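Local coordinates for luciferase-like monooxygenase (Streptomyces bottropensis, PDB 7BIP), which probably acts as a monooxygenase of the luciferase-like family in the biosynthesis of the aromatic polyketide rishirilide, at residues Glu23-Leu28 with Gln324-Ala329; Ala29-Glu34 with Glu334-Met339. One frame throughout, in Å; residues are numbered along the deposited sequence.

Interaction 1 (Glu23-Leu28 with Gln324-Ala329); sequences EESLRL and QVISGA. With CA (calcium ion), chain D; EDO (1,2-ethanediol), chain H.
Leu28 and Ile326 make the apolar part of this contact, their branches passing at a slant so that Leu28 CD1 lies 3.6 Å from Ile326 CG2. Ile326 turns both of its arms to the helix. With chi1 at 62°, CG1 sits between the backbone N and the carbonyl carbon, and the extended tip CD1 comes alongside the hydroxyl of Ser25 (CD1 to OG 4.1 Å), a loose van der Waals approach. Leu7 packs on all three of these side chains, and Phe332 covers Leu28 as well.

In the (beta/alpha)8, or TIM-barrel, fold of the luciferase-like family, strand 320-324 pairs with strand 2-6 to close the ring, and this contact packs the loop after it, Gln324-Ala329, on the first barrel helix, 18-35.

Hydrogen bonding shapes the loop from within. Gln324 NE2 donates to Ile326 O at 2.8 Å, moderately bent at 148°; the donor lies 22° from the carbonyl plane. Gln324 OE1 accepts from the backbone N of Phe8, so both ends of the amide are held.

Metal binding occupies another side of the helix. Glu23 is bidentate, with OE1 2.4 Å and OE2 2.3 Å from the calcium ion; water 1 is a further ligand. An ethanediol, probably from the crystallisation liquor, donates through O1 to Glu23 OE2 at 2.8 Å, giving that oxygen two partners, while ethanediol C1 rests on Arg27 CB at 3.6 Å.

Interaction 2 (Ala29-Glu34 with Glu334-Met339); sequences AELADE and ESARTM
Asp33 OD1 is gripped by two backbone groups, the N-H of Arg70 and that of Val71, on the flank of a helix whose Leu31 and Ala32 meet Met339 and Ala336. The contact joins helix 18-35, the first of the TIM barrel, to helix 332-345, which follows strand 320-324. Here they run nearly parallel, the short segments crossing at -16° with axes 10.6 Å apart, so the interface is spanned by side chains and not by touching backbones.

Leu31 and Met339 lie side by side and head to opposite helices. Leu31 CD2 reaches the far helix, coming 4.0 Å from Ala336 CB and 3.9 Å from Ala336 O; Met339 CB backs the same methyl. Met339 travels the other way: its chain runs extended to the sulfur and then bends (chi3 65°), bringing CE over the backbone joint of Leu31 and Ala32, 4.0 Å from Leu31 CB and 3.8 Å from Ala32 CB. All four residues are buried, and no hydrogen bond crosses between the segments. Ala32 also packs on Val40 of strand 39-42, so its side of the interface faces the barrel wall. The tightest approach is that of the Met339 methyl CE to the backbone N of Ala32, at 3.3 Å.

Both interactions use helix 18-35, on successive turns, and set it against the C-terminal part of the chain: interaction 1 against the loop leaving strand 320-324, interaction 2 against the helix after that loop. Their touching surfaces are largely buried, but the helix segment of interaction 1 also holds calcium, on a side away from the loop, whereas interaction 2 is van der Waals packing, with no hydrogen bond across its two segments. The two meet as well, their centres about 9 Å apart. Ser335 OG probably hydrogen-bonds to Val325 O, tying helix 332-345 to the preceding loop, Met339 CE packs on Leu28 O, and on the outer side of helix 18-35 Arg27 NH1 forms a salt bridge with Glu34 OE2.

Interaction 1 (Glu23-Leu28 with Gln324-Ala329)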
ATOM      1  N   GLU A  23      -2.742  10.686 -10.955  1.00 11.14           N
ATOM      2  CA  GLU A  23      -3.857  11.612 -10.803  1.00 16.38           C
ATOM      3  C   GLU A  23      -5.010  11.213 -11.705  1.00 14.06           C
ATOM      4  O   GLU A  23      -6.171  11.230 -11.285  1.00 14.11           O
ATOM      5  CB  GLU A  23      -3.416  13.038 -11.115  1.00 17.64           C
ATOM      6  CG  GLU A  23      -4.498  14.048 -10.815  1.00 31.05           C
ATOM      7  CD  GLU A  23      -4.228  15.393 -11.438  1.00 37.20           C
ATOM      8  OE1 GLU A  23      -3.109  15.912 -11.254  1.00 31.33           O
ATOM      9  OE2 GLU A  23      -5.137  15.927 -12.108  1.00 40.54           O
ATOM     10  N   GLU A  24      -4.704  10.834 -12.949  1.00 14.39           N
ATOM     11  CA  GLU A  24      -5.749  10.456 -13.887  1.00 14.11           C
ATOM     12  C   GLU A  24      -6.413   9.154 -13.470  1.00 12.74           C
ATOM     13  O   GLU A  24      -7.641   9.027 -13.543  1.00 13.23           O
ATOM     14  CB  GLU A  24      -5.161  10.351 -15.298  1.00 12.94           C
ATOM     15  CG  GLU A  24      -4.789  11.713 -15.875  1.00 15.06           C
ATOM     16  CD  GLU A  24      -4.161  11.627 -17.249  1.00 20.93           C
ATOM     17  OE1 GLU A  24      -3.987  10.506 -17.752  1.00 21.00           O
ATOM     18  OE2 GLU A  24      -3.840  12.690 -17.815  1.00 24.15           O
ATOM     19  N   SER A  25      -5.625   8.174 -13.016  1.00 12.68           N
ATOM     20  CA  SER A  25      -6.221   6.902 -12.628  1.00 11.05           C
ATOM     21  C   SER A  25      -7.134   7.057 -11.418  1.00 10.77           C
ATOM     22  O   SER A  25      -8.186   6.408 -11.346  1.00 12.33           O
ATOM     23  CB  SER A  25      -5.129   5.873 -12.342  1.00 16.97           C
ATOM     24  OG  SER A  25      -4.654   5.350 -13.567  1.00 20.62           O
ATOM     25  N   LEU A  26      -6.734   7.870 -10.434  1.00 12.48           N
ATOM     26  CA  LEU A  26      -7.616   8.083  -9.289  1.00 12.75           C
ATOM     27  C   LEU A  26      -8.904   8.793  -9.704  1.00 13.92           C
ATOM     28  O   LEU A  26      -9.978   8.511  -9.158  1.00 14.16           O
ATOM     29  CB  LEU A  26      -6.897   8.868  -8.184  1.00 13.88           C
ATOM     30  CG  LEU A  26      -5.845   8.069  -7.412  1.00 14.56           C
ATOM     31  CD1 LEU A  26      -5.017   8.985  -6.517  1.00 17.93           C
ATOM     32  CD2 LEU A  26      -6.494   6.956  -6.584  1.00 14.81           C
ATOM     33  N   ARG A  27      -8.824   9.709 -10.673  1.00 12.02           N
ATOM     34  CA  ARG A  27     -10.039  10.371 -11.138  1.00 12.76           C
ATOM     35  C   ARG A  27     -10.950   9.397 -11.880  1.00 12.94           C
ATOM     36  O   ARG A  27     -12.181   9.486 -11.762  1.00 13.34           O
ATOM     37  CB  ARG A  27      -9.682  11.567 -12.019  1.00 12.13           C
ATOM     38  CG  ARG A  27     -10.874  12.328 -12.598  1.00 17.38           C
ATOM     39  CD  ARG A  27     -11.889  12.708 -11.530  1.00 21.91           C
ATOM     40  NE  ARG A  27     -13.160  13.125 -12.135  1.00 24.65           N
ATOM     41  CZ  ARG A  27     -14.335  13.053 -11.526  1.00 30.72           C
ATOM     42  NH1 ARG A  27     -14.415  12.585 -10.287  1.00 27.86           N
ATOM     43  NH2 ARG A  27     -15.433  13.449 -12.156  1.00 37.85           N
ATOM     44  N   LEU A  28     -10.370   8.449 -12.641  1.00 12.61           N
ATOM     45  CA  LEU A  28     -11.195   7.426 -13.281  1.00 11.91           C
ATOM     46  C   LEU A  28     -11.843   6.510 -12.247  1.00 12.25           C
ATOM     47  O   LEU A  28     -12.981   6.057 -12.434  1.00 13.58           O
ATOM     48  CB  LEU A  28     -10.364   6.614 -14.278  1.00 12.82           C
ATOM     49  CG  LEU A  28      -9.852   7.424 -15.477  1.00 13.06           C
ATOM     50  CD1 LEU A  28      -8.811   6.654 -16.248  1.00 12.88           C
ATOM     51  CD2 LEU A  28     -10.997   7.825 -16.403  1.00 11.83           C
ATOM     52  N   GLN A 324     -10.808  -2.563 -19.508  1.00 11.64           N
ATOM     53  CA  GLN A 324      -9.486  -1.949 -19.448  1.00 14.87           C
ATOM     54  C   GLN A 324      -9.490  -0.674 -20.294  1.00 14.14           C
ATOM     55  O   GLN A 324      -9.506  -0.747 -21.529  1.00 14.57           O
ATOM     56  CB  GLN A 324      -8.436  -2.948 -19.928  1.00 18.57           C
ATOM     57  CG  GLN A 324      -7.076  -2.328 -20.133  1.00 25.85           C
ATOM     58  CD  GLN A 324      -6.612  -1.628 -18.887  1.00 30.69           C
ATOM     59  OE1 GLN A 324      -6.738  -2.162 -17.788  1.00 35.60           O
ATOM     60  NE2 GLN A 324      -6.092  -0.423 -19.041  1.00 25.72           N
ATOM     61  N   VAL A 325      -9.457   0.501 -19.650  1.00 13.08           N
ATOM     62  CA  VAL A 325      -9.806   1.758 -20.324  1.00 14.47           C
ATOM     63  C   VAL A 325      -8.624   2.700 -20.514  1.00 15.18           C
ATOM     64  O   VAL A 325      -8.811   3.779 -21.090  1.00 15.00           O
ATOM     65  CB  VAL A 325     -10.946   2.499 -19.593  1.00 14.44           C
ATOM     66  CG1 VAL A 325     -12.262   1.705 -19.667  1.00 14.87           C
ATOM     67  CG2 VAL A 325     -10.579   2.775 -18.141  1.00 14.74           C
ATOM     68  N   ILE A 326      -7.417   2.333 -20.088  1.00 13.29           N
ATOM     69  CA  ILE A 326      -6.261   3.205 -20.276  1.00 13.35           C
ATOM     70  C   ILE A 326      -5.201   2.482 -21.094  1.00 20.05           C
ATOM     71  O   ILE A 326      -5.149   1.249 -21.132  1.00 22.44           O
ATOM     72  CB  ILE A 326      -5.677   3.689 -18.929  1.00 14.78           C
ATOM     73  CG1 ILE A 326      -5.179   2.499 -18.108  1.00 16.84           C
ATOM     74  CG2 ILE A 326      -6.726   4.479 -18.162  1.00 14.93           C
ATOM     75  CD1 ILE A 326      -4.426   2.872 -16.864  1.00 15.67           C
ATOM     76  N   SER A 327      -4.362   3.265 -21.769  1.00 23.49           N
ATOM     77  CA  SER A 327      -3.256   2.689 -22.534  1.00 32.28           C
ATOM     78  C   SER A 327      -2.352   3.762 -23.118  1.00 36.63           C
ATOM     79  O   SER A 327      -2.807   4.626 -23.875  1.00 40.08           O
ATOM     80  CB  SER A 327      -3.758   1.790 -23.667  1.00 29.18           C
ATOM     81  OG  SER A 327      -2.651   1.189 -24.331  1.00 37.78           O
ATOM     82  N   GLY A 328      -1.067   3.696 -22.785  1.00 36.41           N
ATOM     83  CA  GLY A 328      -0.103   4.589 -23.393  1.00 32.62           C
ATOM     84  C   GLY A 328      -0.398   6.026 -23.043  1.00 35.82           C
ATOM     85  O   GLY A 328      -0.753   6.360 -21.908  1.00 33.36           O
ATOM     86  N   ALA A 329      -0.255   6.895 -24.036  1.00 37.17           N
ATOM     87  CA  ALA A 329      -0.541   8.309 -23.879  1.00 35.57           C
ATOM     88  C   ALA A 329      -1.996   8.645 -24.178  1.00 34.70           C
ATOM     89  O   ALA A 329      -2.301   9.815 -24.437  1.00 41.36           O
ATOM     90  CB  ALA A 329       0.387   9.138 -24.773  1.00 32.43           C
TER
HETATM   91 CA    CA D 402      -3.851  17.773 -12.616  0.64 18.78          CA
HETATM   92  C1  EDO H 406      -8.041  14.436 -13.564  1.00 45.10           C
HETATM   93  O1  EDO H 406      -7.787  15.187 -12.373  1.00 46.65           O
HETATM   94  C2  EDO H 406      -6.947  14.690 -14.590  1.00 42.71           C
HETATM   95  O2  EDO H 406      -7.201  15.932 -15.255  1.00 46.53           O
HETATM   96  O   HOH W   1      -5.998  17.655 -13.586  1.00 38.88           O

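Interaction 2 (Ala29-Glu34 with Glu334-Met339)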
ATOM      1  N   ALA A  29     -11.124   6.202 -11.168  1.00 11.94           N
ATOM      2  CA  ALA A  29     -11.730   5.458 -10.066  1.00 13.75           C
ATOM      3  C   ALA A  29     -12.910   6.222  -9.468  1.00 15.50           C
ATOM      4  O   ALA A  29     -13.955   5.628  -9.169  1.00 13.12           O
ATOM      5  CB  ALA A  29     -10.671   5.165  -9.000  1.00 12.95           C
ATOM      6  N   GLU A  30     -12.763   7.541  -9.290  1.00 13.13           N
ATOM      7  CA  GLU A  30     -13.884   8.373  -8.831  1.00 11.63           C
ATOM      8  C   GLU A  30     -15.043   8.339  -9.819  1.00 13.30           C
ATOM      9  O   GLU A  30     -16.210   8.255  -9.419  1.00 14.72           O
ATOM     10  CB  GLU A  30     -13.416   9.816  -8.631  1.00 14.94           C
ATOM     11  CG  GLU A  30     -12.481  10.014  -7.423  1.00 15.40           C
ATOM     12  CD  GLU A  30     -11.842  11.400  -7.401  1.00 25.89           C
ATOM     13  OE1 GLU A  30     -12.139  12.211  -8.299  1.00 27.98           O
ATOM     14  OE2 GLU A  30     -11.045  11.697  -6.484  1.00 25.90           O
ATOM     15  N   LEU A  31     -14.738   8.418 -11.117  1.00 13.34           N
ATOM     16  CA  LEU A  31     -15.796   8.358 -12.118  1.00 13.77           C
ATOM     17  C   LEU A  31     -16.489   7.000 -12.113  1.00 13.11           C
ATOM     18  O   LEU A  31     -17.710   6.921 -12.287  1.00 16.18           O
ATOM     19  CB  LEU A  31     -15.216   8.686 -13.494  1.00 16.14           C
ATOM     20  CG  LEU A  31     -16.239   8.941 -14.600  1.00 24.78           C
ATOM     21  CD1 LEU A  31     -17.007  10.239 -14.335  1.00 22.19           C
ATOM     22  CD2 LEU A  31     -15.536   9.008 -15.954  1.00 25.25           C
ATOM     23  N   ALA A  32     -15.735   5.913 -11.912  1.00 13.85           N
ATOM     24  CA  ALA A  32     -16.365   4.601 -11.754  1.00 13.75           C
ATOM     25  C   ALA A  32     -17.372   4.617 -10.605  1.00 16.07           C
ATOM     26  O   ALA A  32     -18.495   4.104 -10.727  1.00 17.34           O
ATOM     27  CB  ALA A  32     -15.289   3.537 -11.512  1.00 16.11           C
ATOM     28  N   ASP A  33     -16.970   5.193  -9.473  1.00 13.54           N
ATOM     29  CA  ASP A  33     -17.860   5.352  -8.322  1.00 10.81           C
ATOM     30  C   ASP A  33     -19.117   6.135  -8.695  1.00 13.19           C
ATOM     31  O   ASP A  33     -20.243   5.693  -8.441  1.00 16.78           O
ATOM     32  CB  ASP A  33     -17.083   6.056  -7.206  1.00 15.78           C
ATOM     33  CG  ASP A  33     -17.597   5.732  -5.814  1.00 14.63           C
ATOM     34  OD1 ASP A  33     -17.998   4.580  -5.576  1.00 17.34           O
ATOM     35  OD2 ASP A  33     -17.561   6.639  -4.956  1.00 16.96           O
ATOM     36  N   GLU A  34     -18.938   7.296  -9.321  1.00 12.30           N
ATOM     37  CA  GLU A  34     -20.060   8.188  -9.601  1.00 16.88           C
ATOM     38  C   GLU A  34     -21.025   7.576 -10.606  1.00 17.60           C
ATOM     39  O   GLU A  34     -22.245   7.715 -10.464  1.00 18.09           O
ATOM     40  CB  GLU A  34     -19.541   9.525 -10.125  1.00 19.92           C
ATOM     41  CG  GLU A  34     -18.659  10.289  -9.144  1.00 25.66           C
ATOM     42  CD  GLU A  34     -17.836  11.381  -9.820  1.00 37.83           C
ATOM     43  OE1 GLU A  34     -18.061  11.647 -11.024  1.00 37.41           O
ATOM     44  OE2 GLU A  34     -16.970  11.978  -9.143  1.00 35.22           O
ATOM     45  N   GLU A 334     -10.369  10.648 -23.138  1.00 15.86           N
ATOM     46  CA  GLU A 334     -10.844   9.526 -23.943  1.00 16.93           C
ATOM     47  C   GLU A 334     -11.211   8.338 -23.063  1.00 15.14           C
ATOM     48  O   GLU A 334     -12.224   7.672 -23.306  1.00 14.98           O
ATOM     49  CB  GLU A 334      -9.782   9.139 -24.979  1.00 15.86           C
ATOM     50  CG  GLU A 334      -9.751  10.117 -26.165  1.00 18.47           C
ATOM     51  CD  GLU A 334      -8.621   9.868 -27.149  1.00 25.93           C
ATOM     52  OE1 GLU A 334      -8.247   8.697 -27.375  1.00 21.78           O
ATOM     53  OE2 GLU A 334      -8.100  10.865 -27.696  1.00 31.81           O
ATOM     54  N   SER A 335     -10.409   8.064 -22.031  1.00 12.84           N
ATOM     55  CA  SER A 335     -10.808   7.046 -21.063  1.00 16.29           C
ATOM     56  C   SER A 335     -12.125   7.421 -20.387  1.00 15.52           C
ATOM     57  O   SER A 335     -13.012   6.579 -20.194  1.00 13.94           O
ATOM     58  CB  SER A 335      -9.713   6.872 -20.014  1.00 13.91           C
ATOM     59  OG  SER A 335      -8.482   6.525 -20.637  1.00 15.13           O
ATOM     60  N   ALA A 336     -12.271   8.688 -20.027  1.00 11.50           N
ATOM     61  CA  ALA A 336     -13.488   9.133 -19.358  1.00 14.84           C
ATOM     62  C   ALA A 336     -14.690   9.062 -20.296  1.00 12.81           C
ATOM     63  O   ALA A 336     -15.791   8.692 -19.873  1.00 15.08           O
ATOM     64  CB  ALA A 336     -13.288  10.556 -18.834  1.00 16.51           C
ATOM     65  N   ARG A 337     -14.489   9.400 -21.575  1.00 14.96           N
ATOM     66  CA  ARG A 337     -15.567   9.285 -22.558  1.00 14.81           C
ATOM     67  C   ARG A 337     -16.033   7.842 -22.688  1.00 15.53           C
ATOM     68  O   ARG A 337     -17.240   7.574 -22.728  1.00 14.64           O
ATOM     69  CB  ARG A 337     -15.112   9.821 -23.920  1.00 14.65           C
ATOM     70  CG  ARG A 337     -16.138   9.570 -25.030  1.00 15.23           C
ATOM     71  CD  ARG A 337     -15.715  10.226 -26.347  1.00 16.27           C
ATOM     72  NE  ARG A 337     -14.549   9.579 -26.917  1.00 18.63           N
ATOM     73  CZ  ARG A 337     -14.014   9.916 -28.084  1.00 17.22           C
ATOM     74  NH1 ARG A 337     -14.544  10.919 -28.792  1.00 18.59           N
ATOM     75  NH2 ARG A 337     -12.949   9.270 -28.530  1.00 18.73           N
ATOM     76  N   THR A 338     -15.084   6.898 -22.746  1.00 12.43           N
ATOM     77  CA  THR A 338     -15.437   5.485 -22.797  1.00 13.91           C
ATOM     78  C   THR A 338     -16.320   5.114 -21.620  1.00 12.94           C
ATOM     79  O   THR A 338     -17.353   4.454 -21.785  1.00 16.84           O
ATOM     80  CB  THR A 338     -14.169   4.621 -22.793  1.00 12.76           C
ATOM     81  OG1 THR A 338     -13.476   4.767 -24.036  1.00 12.15           O
ATOM     82  CG2 THR A 338     -14.516   3.140 -22.590  1.00 14.32           C
ATOM     83  N   MET A 339     -15.932   5.546 -20.415  1.00 12.65           N
ATOM     84  CA  MET A 339     -16.711   5.185 -19.239  1.00 14.12           C
ATOM     85  C   MET A 339     -18.080   5.850 -19.260  1.00 14.49           C
ATOM     86  O   MET A 339     -19.083   5.213 -18.920  1.00 15.73           O
ATOM     87  CB  MET A 339     -15.941   5.545 -17.971  1.00 17.80           C
ATOM     88  CG  MET A 339     -14.722   4.661 -17.758  1.00 12.40           C
ATOM     89  SD  MET A 339     -13.746   5.267 -16.379  1.00 14.99           S
ATOM     90  CE  MET A 339     -14.879   5.027 -15.018  1.00 17.07           C
TER